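Local coordinates for proteasome protein (Corynebacterium glutamicum ATCC 13032, PDB 2P90) that is of unknown function but belongs to the PAC2 family and may be linked to proteasome assembly, at residues T214-Q219 with L231-E235; H55-F61 with N90-V96; T144-P150 with L262-D267. All blocks are in the same frame, centred on the assembly; numbering follows the deposited sequence.

Contact 1. Residues T214-Q219 with L231-E235; sequences TLKLLQ and LLALE
L218 and L234 meet nearly at a right angle, methyl to methyl, with L218 CD1 only 3.5 Å from L234 CD1. The same L218 side chain also receives L231: L231 CD2 sits 3.7 Å from L218 CB and just as near L218 CD1, so one branch of L231 lies against both the root and the end of L218. The other branch, CD1, turns toward L215 CD1 and the CB of Q219. L215 comes in from the preceding turn of helix 211-225. Its CG is anti to the backbone N (chi1 -169°), and this carries the two methyls over to the second segment although the side chain does not start out pointing there. L215 CD1 reaches L231 CB at 3.8 Å and also lies near L234 CB, while L215 CD2 rests 3.6 Å from E235 CG. E235 therefore takes part through its aliphatic stem, crossing L215 roughly at right angles. At the buried end, T214 offers a methyl rather than its hydroxyl: T214 CG2 is 3.8 Å from L234 CD2, and the two branches of L234 are shared between T214 and L218. Behind this end, T214 and L218 also touch helix 41-52, through A41, S44, S45 and H48. The pairing joins helix 211-225 to the start of helix 232-250, two helices that follow each other in the chain; both segments belong to the PAC2 family region. The backbones come nearest at L215 and L234, whose CA atoms are 6.2 Å apart. No hydrogen bond crosses between the two segments; the leucine branches meet by shape and by exclusion of water, with the stems of Q219 and E235 at the margin, so the fit depends on dispersion contacts rather than on directed polar bonds.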
loop_
_atom_site.group_PDB
_atom_site.type_symbol
_atom_site.label_atom_id
_atom_site.label_comp_id
_atom_site.label_asym_id
_atom_site.label_seq_id
_atom_site.Cartn_x
_atom_site.Cartn_y
_atom_site.Cartn_z
ATOM N N THR B 214 -24.719 2.666 -13.106
ATOM C CA THR B 214 -24.828 3.983 -12.488
ATOM C C THR B 214 -26.303 4.348 -12.382
ATOM O O THR B 214 -26.801 4.595 -11.280
ATOM C CB THR B 214 -24.077 5.032 -13.313
ATOM O OG1 THR B 214 -22.752 4.552 -13.575
ATOM C CG2 THR B 214 -24.028 6.418 -12.608
ATOM N N LEU B 215 -26.993 4.313 -13.530
ATOM C CA LEU B 215 -28.448 4.530 -13.632
ATOM C C LEU B 215 -29.241 3.727 -12.614
ATOM O O LEU B 215 -30.049 4.273 -11.860
ATOM C CB LEU B 215 -28.930 4.195 -15.059
ATOM C CG LEU B 215 -30.354 4.579 -15.494
ATOM C CD1 LEU B 215 -30.682 6.092 -15.337
ATOM C CD2 LEU B 215 -30.585 4.175 -16.938
ATOM N N LYS B 216 -28.984 2.426 -12.582
ATOM C CA LYS B 216 -29.625 1.560 -11.615
ATOM C C LYS B 216 -29.375 2.010 -10.170
ATOM O O LYS B 216 -30.329 2.101 -9.392
ATOM C CB LYS B 216 -29.215 0.095 -11.837
ATOM C CG LYS B 216 -30.125 -0.913 -11.134
ATOM C CD LYS B 216 -31.601 -0.677 -11.497
ATOM C CE LYS B 216 -32.529 -0.995 -10.318
ATOM N NZ LYS B 216 -32.905 -2.437 -10.257
ATOM N N LEU B 217 -28.112 2.282 -9.799
ATOM C CA LEU B 217 -27.827 2.767 -8.435
ATOM C C LEU B 217 -28.594 4.063 -8.146
ATOM O O LEU B 217 -29.182 4.204 -7.090
ATOM C CB LEU B 217 -26.325 2.983 -8.173
ATOM C CG LEU B 217 -25.395 1.801 -7.929
ATOM C CD1 LEU B 217 -23.945 2.299 -7.947
ATOM C CD2 LEU B 217 -25.701 1.043 -6.623
ATOM N N LEU B 218 -28.600 4.981 -9.104
ATOM C CA LEU B 218 -29.242 6.256 -8.893
ATOM C C LEU B 218 -30.780 6.128 -8.746
ATOM O O LEU B 218 -31.380 6.742 -7.849
ATOM C CB LEU B 218 -28.836 7.248 -9.986
ATOM C CG LEU B 218 -27.397 7.786 -9.938
ATOM C CD1 LEU B 218 -27.171 8.830 -11.011
ATOM C CD2 LEU B 218 -27.086 8.380 -8.551
ATOM N N GLN B 219 -31.415 5.312 -9.593
ATOM C CA GLN B 219 -32.852 5.120 -9.471
ATOM C C GLN B 219 -33.227 4.343 -8.202
ATOM O O GLN B 219 -34.291 4.559 -7.637
ATOM C CB GLN B 219 -33.524 4.622 -10.791
ATOM C CG GLN B 219 -33.159 3.242 -11.319
ATOM C CD GLN B 219 -33.365 3.099 -12.861
ATOM O OE1 GLN B 219 -33.858 4.013 -13.550
ATOM N NE2 GLN B 219 -32.966 1.943 -13.399
ATOM N N LEU B 231 -31.890 12.024 -14.809
ATOM C CA LEU B 231 -31.197 10.794 -15.166
ATOM C C LEU B 231 -30.944 10.590 -16.666
ATOM O O LEU B 231 -30.281 9.617 -17.055
ATOM C CB LEU B 231 -31.973 9.601 -14.586
ATOM C CG LEU B 231 -31.949 9.403 -13.058
ATOM C CD1 LEU B 231 -32.751 8.204 -12.649
ATOM C CD2 LEU B 231 -30.542 9.252 -12.545
ATOM N N LEU B 232 -31.455 11.498 -17.498
ATOM C CA LEU B 232 -31.614 11.225 -18.942
ATOM C C LEU B 232 -30.325 11.081 -19.777
ATOM O O LEU B 232 -30.318 10.343 -20.770
ATOM C CB LEU B 232 -32.577 12.231 -19.610
ATOM C CG LEU B 232 -33.927 12.601 -18.960
ATOM C CD1 LEU B 232 -34.515 13.882 -19.593
ATOM C CD2 LEU B 232 -34.941 11.448 -18.961
ATOM N N ALA B 233 -29.258 11.783 -19.395
ATOM C CA ALA B 233 -27.951 11.639 -20.060
ATOM C C ALA B 233 -27.308 10.260 -19.819
ATOM O O ALA B 233 -26.514 9.777 -20.645
ATOM C CB ALA B 233 -27.009 12.763 -19.660
ATOM N N LEU B 234 -27.676 9.638 -18.697
ATOM C CA LEU B 234 -27.215 8.300 -18.348
ATOM C C LEU B 234 -27.929 7.211 -19.143
ATOM O O LEU B 234 -27.376 6.117 -19.362
ATOM C CB LEU B 234 -27.426 8.032 -16.858
ATOM C CG LEU B 234 -26.447 8.535 -15.813
ATOM C CD1 LEU B 234 -27.037 8.223 -14.478
ATOM C CD2 LEU B 234 -25.068 7.881 -15.979
ATOM N N GLU B 235 -29.166 7.508 -19.533
ATOM C CA GLU B 235 -29.969 6.629 -20.384
ATOM C C GLU B 235 -29.392 6.585 -21.790
ATOM O O GLU B 235 -29.174 5.503 -22.355
ATOM C CB GLU B 235 -31.432 7.071 -20.375
ATOM C CG GLU B 235 -32.171 6.538 -19.154
ATOM C CD GLU B 235 -33.443 7.300 -18.808
ATOM O OE1 GLU B 235 -33.504 8.535 -19.027
ATOM O OE2 GLU B 235 -34.388 6.651 -18.293
#

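Contact 2. Residues H55-F61 with N90-V96; sequences HRLIASF and NLGLHVV
A classic beta bulge interrupts the antiparallel pairing of strand 54-61 with strand 92-97: I58 and A59 both face L93. The carbonyl oxygen L93 O takes two amide hydrogens, from I58 N at 2.7 Å in the carbonyl plane and from A59 N at 3.3 Å, tilted out of it. L93 N returns a bond to A59 O. Beyond the bulge toward H55, R56 and V95 form a hydrogen-bonded pair, R56 N to V95 O and V95 N to R56 O, both 2.8 Å; at the other end F61 N reaches L91 O at 3.0 Å. A water prolongs the ladder there, donating to F61 O and accepting from L91 N. The extra residue turns I58 toward the partner strand, where its CD1 lies 3.9 Å from V95 CB and its CG2 approaches L93 CD2. On the face shared by H55, L57 and H94, the H55 ring sets its edge toward the H94 face in an offset edge-to-face pair, planes 88° apart. L57 has its CG anti to the backbone N (chi1 -172°), which brings CD1 back over the neighbouring strand to the H94 ring. Farther along that face, S60 OG donates to N90 OD1 at 3.1 Å, joining the strand to N90, two residues ahead of G92. F61 lays its CB against L91 CD2, while L91 O lies at the edge of the F61 ring, in its plane. The pair belongs to the mixed sheet: strand 9-11 continues it beyond 54-61, with backbone bonds between S60 and E10 and between I58 and E12 just past that strand, and strand 103-108 flanks 92-97 on the other side. Helix 116-129 packs on F61, L91 and L93, with F119 edge-to-face against F61 and L126 touching both F61 and L93.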
loop_
_atom_site.group_PDB
_atom_site.type_symbol
_atom_site.label_atom_id
_atom_site.label_comp_id
_atom_site.label_asym_id
_atom_site.label_seq_id
_atom_site.Cartn_x
_atom_site.Cartn_y
_atom_site.Cartn_z
ATOM N N HIS B 55 -25.205 21.739 -5.322
ATOM C CA HIS B 55 -24.580 21.130 -4.141
ATOM C C HIS B 55 -23.738 22.177 -3.395
ATOM O O HIS B 55 -23.215 23.100 -4.003
ATOM C CB HIS B 55 -23.719 19.924 -4.537
ATOM C CG HIS B 55 -22.690 20.239 -5.575
ATOM N ND1 HIS B 55 -21.417 20.656 -5.258
ATOM C CD2 HIS B 55 -22.749 20.213 -6.926
ATOM C CE1 HIS B 55 -20.728 20.859 -6.369
ATOM N NE2 HIS B 55 -21.515 20.593 -7.397
ATOM N N ARG B 56 -23.649 22.045 -2.075
ATOM C CA ARG B 56 -22.816 22.927 -1.257
ATOM C C ARG B 56 -21.985 22.028 -0.347
ATOM O O ARG B 56 -22.526 21.088 0.271
ATOM C CB ARG B 56 -23.654 23.897 -0.385
ATOM C CG ARG B 56 -24.500 25.030 -1.070
ATOM C CD ARG B 56 -23.680 26.112 -1.809
ATOM N NE ARG B 56 -23.790 25.961 -3.281
ATOM C CZ ARG B 56 -24.798 26.431 -4.038
ATOM N NH1 ARG B 56 -25.806 27.115 -3.485
ATOM N NH2 ARG B 56 -24.814 26.211 -5.353
ATOM N N LEU B 57 -20.677 22.317 -0.281
ATOM C CA LEU B 57 -19.738 21.603 0.615
ATOM C C LEU B 57 -20.022 21.852 2.117
ATOM O O LEU B 57 -20.103 22.996 2.557
ATOM C CB LEU B 57 -18.293 21.999 0.291
ATOM C CG LEU B 57 -17.171 21.208 0.989
ATOM C CD1 LEU B 57 -17.273 19.724 0.679
ATOM C CD2 LEU B 57 -15.816 21.738 0.550
ATOM N N ILE B 58 -20.176 20.780 2.882
ATOM C CA ILE B 58 -20.404 20.867 4.322
ATOM C C ILE B 58 -19.128 20.610 5.147
ATOM O O ILE B 58 -18.812 21.366 6.086
ATOM C CB ILE B 58 -21.451 19.831 4.759
ATOM C CG1 ILE B 58 -22.840 20.209 4.234
ATOM C CG2 ILE B 58 -21.430 19.630 6.287
ATOM C CD1 ILE B 58 -23.854 19.182 4.528
ATOM N N ALA B 59 -18.420 19.524 4.813
ATOM C CA ALA B 59 -17.213 19.111 5.529
ATOM C C ALA B 59 -16.209 18.512 4.559
ATOM O O ALA B 59 -16.602 17.861 3.584
ATOM C CB ALA B 59 -17.550 18.108 6.604
ATOM N N SER B 60 -14.925 18.756 4.821
ATOM C CA SER B 60 -13.846 18.152 4.069
ATOM C C SER B 60 -12.987 17.330 4.991
ATOM O O SER B 60 -12.512 17.801 6.015
ATOM C CB SER B 60 -12.962 19.210 3.423
ATOM O OG SER B 60 -13.582 19.729 2.265
ATOM N N PHE B 61 -12.792 16.085 4.616
ATOM C CA PHE B 61 -11.861 15.242 5.319
ATOM C C PHE B 61 -10.395 15.575 4.973
ATOM O O PHE B 61 -10.067 16.045 3.848
ATOM C CB PHE B 61 -12.222 13.784 5.076
ATOM C CG PHE B 61 -13.478 13.356 5.803
ATOM C CD1 PHE B 61 -13.396 12.637 6.990
ATOM C CD2 PHE B 61 -14.749 13.714 5.321
ATOM C CE1 PHE B 61 -14.567 12.235 7.687
ATOM C CE2 PHE B 61 -15.926 13.331 6.010
ATOM C CZ PHE B 61 -15.825 12.582 7.204
ATOM N N ASN B 90 -10.719 15.247 -3.091
ATOM C CA ASN B 90 -11.582 15.653 -1.981
ATOM C C ASN B 90 -12.538 14.548 -1.590
ATOM O O ASN B 90 -13.240 14.009 -2.420
ATOM C CB ASN B 90 -12.353 16.938 -2.292
ATOM C CG ASN B 90 -13.321 17.348 -1.146
ATOM O OD1 ASN B 90 -12.903 17.813 -0.051
ATOM N ND2 ASN B 90 -14.624 17.183 -1.406
ATOM N N LEU B 91 -12.472 14.168 -0.319
ATOM C CA LEU B 91 -13.449 13.325 0.321
ATOM C C LEU B 91 -14.270 14.345 1.104
ATOM O O LEU B 91 -13.799 14.900 2.091
ATOM C CB LEU B 91 -12.762 12.312 1.259
ATOM C CG LEU B 91 -13.605 11.351 2.126
ATOM C CD1 LEU B 91 -14.412 10.385 1.265
ATOM C CD2 LEU B 91 -12.737 10.574 3.033
ATOM N N GLY B 92 -15.473 14.637 0.632
ATOM C CA GLY B 92 -16.273 15.659 1.249
ATOM C C GLY B 92 -17.685 15.206 1.490
ATOM O O GLY B 92 -18.165 14.271 0.854
ATOM N N LEU B 93 -18.331 15.879 2.440
ATOM C CA LEU B 93 -19.751 15.754 2.698
ATOM C C LEU B 93 -20.437 16.967 2.091
ATOM O O LEU B 93 -20.044 18.127 2.350
ATOM C CB LEU B 93 -20.006 15.698 4.206
ATOM C CG LEU B 93 -21.457 15.504 4.657
ATOM C CD1 LEU B 93 -21.985 14.190 4.118
ATOM C CD2 LEU B 93 -21.535 15.504 6.178
ATOM N N HIS B 94 -21.437 16.693 1.255
ATOM C CA HIS B 94 -22.179 17.768 0.556
ATOM C C HIS B 94 -23.641 17.724 0.878
ATOM O O HIS B 94 -24.186 16.638 1.150
ATOM C CB HIS B 94 -22.080 17.649 -0.960
ATOM C CG HIS B 94 -20.687 17.760 -1.478
ATOM N ND1 HIS B 94 -19.852 16.666 -1.604
ATOM C CD2 HIS B 94 -19.979 18.833 -1.899
ATOM C CE1 HIS B 94 -18.687 17.062 -2.079
ATOM N NE2 HIS B 94 -18.739 18.372 -2.263
ATOM N N VAL B 95 -24.263 18.917 0.861
ATOM C CA VAL B 95 -25.723 19.010 0.762
ATOM C C VAL B 95 -26.052 19.143 -0.725
ATOM O O VAL B 95 -25.514 20.011 -1.414
ATOM C CB VAL B 95 -26.375 20.144 1.644
ATOM C CG1 VAL B 95 -25.733 21.502 1.451
ATOM C CG2 VAL B 95 -27.931 20.196 1.402
ATOM N N VAL B 96 -26.883 18.233 -1.222
ATOM C CA VAL B 96 -27.279 18.249 -2.637
ATOM C C VAL B 96 -28.810 18.438 -2.731
ATOM O O VAL B 96 -29.559 17.890 -1.928
ATOM C CB VAL B 96 -26.809 16.949 -3.405
ATOM C CG1 VAL B 96 -27.064 17.073 -4.936
ATOM C CG2 VAL B 96 -25.308 16.604 -3.114
HETATM O O HOH W 1 -10.263 15.233 1.403
#

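Contact 3. Residues T144-P150 with L262-D267; sequences TVPHTRP and LEQQYD
R149 grips the carboxylate of D267 side-on with two nitrogens: NH2 bonds to OD2 of D267 at 3.0 Å, nearly straight at 174° and on the syn lone pair, while NE meets D267 OD1 at 3.1 Å, also from the syn side. Guanidinium and carboxylate are almost coplanar. R149 NH1 turns back to T148 O, 3.2 Å away, which further fixes the rotation of the group. The E263 side chain stacks over one guanidinium face, CG 3.8 Å above the plane. Nearer the backbone, R149 CB sits over the centre of the Y266 ring, 3.5 Å from its centroid, as a CH-pi contact, so one arginine uses both its stem and its charged end. These groups bring the loop between strands 134-143 and 153-157, which makes a type I beta turn from P146 to R149, against the long helix 253-276. T148 OG1 also lies by E263 OE2 beside that turn, at a separation too short to be trusted in detail. P146 packs on the helix, its CB 4.0 Å from L262 CB and its CD near Y266 CD1. With its CG anti to the backbone N (chi1 -174°), Y266 reaches along the loop until its OH makes a weak bond, 2.8 Å, to P150 O.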
loop_
_atom_site.group_PDB
_atom_site.type_symbol
_atom_site.label_atom_id
_atom_site.label_comp_id
_atom_site.label_asym_id
_atom_site.label_seq_id
_atom_site.Cartn_x
_atom_site.Cartn_y
_atom_site.Cartn_z
ATOM N N THR B 144 -21.696 -12.606 -12.680
ATOM C CA THR B 144 -21.972 -13.501 -13.800
ATOM C C THR B 144 -23.413 -13.234 -14.231
ATOM O O THR B 144 -24.327 -14.002 -13.923
ATOM C CB THR B 144 -21.762 -14.988 -13.411
ATOM O OG1 THR B 144 -22.471 -15.254 -12.206
ATOM C CG2 THR B 144 -20.288 -15.295 -13.187
ATOM N N VAL B 145 -23.578 -12.090 -14.895
ATOM C CA VAL B 145 -24.837 -11.603 -15.418
ATOM C C VAL B 145 -24.494 -11.058 -16.793
ATOM O O VAL B 145 -23.338 -10.639 -17.023
ATOM C CB VAL B 145 -25.486 -10.483 -14.528
ATOM C CG1 VAL B 145 -25.879 -11.024 -13.144
ATOM C CG2 VAL B 145 -24.601 -9.218 -14.415
ATOM N N PRO B 146 -25.466 -11.089 -17.731
ATOM C CA PRO B 146 -25.218 -10.590 -19.096
ATOM C C PRO B 146 -25.552 -9.114 -19.319
ATOM O O PRO B 146 -26.432 -8.579 -18.645
ATOM C CB PRO B 146 -26.151 -11.461 -19.948
ATOM C CG PRO B 146 -27.286 -11.859 -19.010
ATOM C CD PRO B 146 -26.819 -11.665 -17.582
ATOM N N HIS B 147 -24.897 -8.478 -20.292
ATOM C CA HIS B 147 -25.281 -7.118 -20.689
ATOM C C HIS B 147 -26.663 -7.050 -21.324
ATOM O O HIS B 147 -27.224 -5.949 -21.503
ATOM C CB HIS B 147 -24.227 -6.466 -21.628
ATOM C CG HIS B 147 -24.228 -7.008 -23.024
ATOM N ND1 HIS B 147 -23.498 -8.119 -23.389
ATOM C CD2 HIS B 147 -24.850 -6.577 -24.152
ATOM C CE1 HIS B 147 -23.681 -8.359 -24.677
ATOM N NE2 HIS B 147 -24.498 -7.439 -25.161
ATOM N N THR B 148 -27.205 -8.222 -21.671
ATOM C CA THR B 148 -28.478 -8.338 -22.407
ATOM C C THR B 148 -29.704 -8.454 -21.493
ATOM O O THR B 148 -30.807 -8.701 -21.962
ATOM C CB THR B 148 -28.448 -9.545 -23.378
ATOM O OG1 THR B 148 -27.991 -10.698 -22.665
ATOM C CG2 THR B 148 -27.489 -9.291 -24.601
ATOM N N ARG B 149 -29.509 -8.280 -20.190
ATOM C CA ARG B 149 -30.599 -8.375 -19.211
ATOM C C ARG B 149 -30.585 -7.138 -18.296
ATOM O O ARG B 149 -29.521 -6.550 -18.092
ATOM C CB ARG B 149 -30.458 -9.660 -18.387
ATOM C CG ARG B 149 -30.727 -10.924 -19.176
ATOM C CD ARG B 149 -32.211 -10.997 -19.537
ATOM N NE ARG B 149 -32.568 -12.258 -20.173
ATOM C CZ ARG B 149 -32.509 -12.494 -21.488
ATOM N NH1 ARG B 149 -32.095 -11.563 -22.359
ATOM N NH2 ARG B 149 -32.860 -13.691 -21.931
ATOM N N PRO B 150 -31.755 -6.745 -17.742
ATOM C CA PRO B 150 -31.761 -5.563 -16.847
ATOM C C PRO B 150 -30.710 -5.672 -15.730
ATOM O O PRO B 150 -30.384 -6.786 -15.289
ATOM C CB PRO B 150 -33.176 -5.550 -16.253
ATOM C CG PRO B 150 -34.033 -6.383 -17.204
ATOM C CD PRO B 150 -33.097 -7.366 -17.884
ATOM N N LEU B 262 -25.219 -17.062 -19.694
ATOM C CA LEU B 262 -25.535 -16.108 -18.609
ATOM C C LEU B 262 -27.000 -15.656 -18.619
ATOM O O LEU B 262 -27.579 -15.378 -17.555
ATOM C CB LEU B 262 -24.610 -14.882 -18.635
ATOM C CG LEU B 262 -23.094 -15.097 -18.455
ATOM C CD1 LEU B 262 -22.256 -13.844 -18.893
ATOM C CD2 LEU B 262 -22.764 -15.525 -17.008
ATOM N N GLU B 263 -27.586 -15.587 -19.816
ATOM C CA GLU B 263 -28.996 -15.241 -19.993
ATOM C C GLU B 263 -29.900 -16.294 -19.379
ATOM O O GLU B 263 -30.901 -15.957 -18.730
ATOM C CB GLU B 263 -29.325 -15.082 -21.474
ATOM C CG GLU B 263 -28.799 -13.774 -22.071
ATOM C CD GLU B 263 -29.016 -13.645 -23.580
ATOM O OE1 GLU B 263 -29.575 -14.587 -24.214
ATOM O OE2 GLU B 263 -28.621 -12.593 -24.134
ATOM N N GLN B 264 -29.517 -17.559 -19.567
ATOM C CA GLN B 264 -30.270 -18.701 -19.064
ATOM C C GLN B 264 -30.192 -18.738 -17.543
ATOM O O GLN B 264 -31.209 -18.810 -16.858
ATOM C CB GLN B 264 -29.727 -20.004 -19.667
ATOM C CG GLN B 264 -30.811 -21.041 -19.941
ATOM C CD GLN B 264 -30.279 -22.380 -20.511
ATOM O OE1 GLN B 264 -29.061 -22.678 -20.447
ATOM N NE2 GLN B 264 -31.202 -23.205 -21.048
ATOM N N GLN B 265 -28.968 -18.678 -17.028
ATOM C CA GLN B 265 -28.690 -18.527 -15.603
ATOM C C GLN B 265 -29.536 -17.412 -14.955
ATOM O O GLN B 265 -30.244 -17.639 -13.981
ATOM C CB GLN B 265 -27.194 -18.246 -15.454
ATOM C CG GLN B 265 -26.695 -17.923 -14.049
ATOM C CD GLN B 265 -25.155 -17.909 -13.978
ATOM O OE1 GLN B 265 -24.554 -16.980 -13.420
ATOM N NE2 GLN B 265 -24.514 -18.949 -14.547
ATOM N N TYR B 266 -29.480 -16.222 -15.556
ATOM C CA TYR B 266 -30.225 -15.040 -15.134
ATOM C C TYR B 266 -31.742 -15.257 -15.036
ATOM O O TYR B 266 -32.370 -14.882 -14.034
ATOM C CB TYR B 266 -29.909 -13.890 -16.110
ATOM C CG TYR B 266 -30.490 -12.555 -15.711
ATOM C CD1 TYR B 266 -29.700 -11.578 -15.100
ATOM C CD2 TYR B 266 -31.848 -12.282 -15.907
ATOM C CE1 TYR B 266 -30.249 -10.353 -14.723
ATOM C CE2 TYR B 266 -32.410 -11.075 -15.523
ATOM C CZ TYR B 266 -31.598 -10.113 -14.934
ATOM O OH TYR B 266 -32.158 -8.904 -14.591
ATOM N N ASP B 267 -32.324 -15.823 -16.102
ATOM C CA ASP B 267 -33.781 -16.049 -16.211
ATOM C C ASP B 267 -34.243 -17.105 -15.200
ATOM O O ASP B 267 -35.296 -16.984 -14.556
ATOM C CB ASP B 267 -34.150 -16.484 -17.636
ATOM C CG ASP B 267 -33.949 -15.372 -18.659
ATOM O OD1 ASP B 267 -34.098 -14.187 -18.296
ATOM O OD2 ASP B 267 -33.667 -15.674 -19.843
#

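Overall arrangement
The three contacts join different kinds of element. Contact 2 joins two strands of the mixed sheet, contact 1 joins two successive helices, and contact 3 holds a loop following a strand of that sheet to the last helix. Contacts 2 and 3 lie on opposite sides of the chain's centre, their own centres about 37 Å apart. Contact 1 is intermediate, its centre about 22 Å from that of contact 2 and about 20 Å from that of contact 3. No two touch; contacts 1 and 3 come nearest, about 7 Å between closest atoms. Helix 232-250 is followed by helix 253-276, and in sequence contact 1 lies inside the chain loop that contact 3 closes.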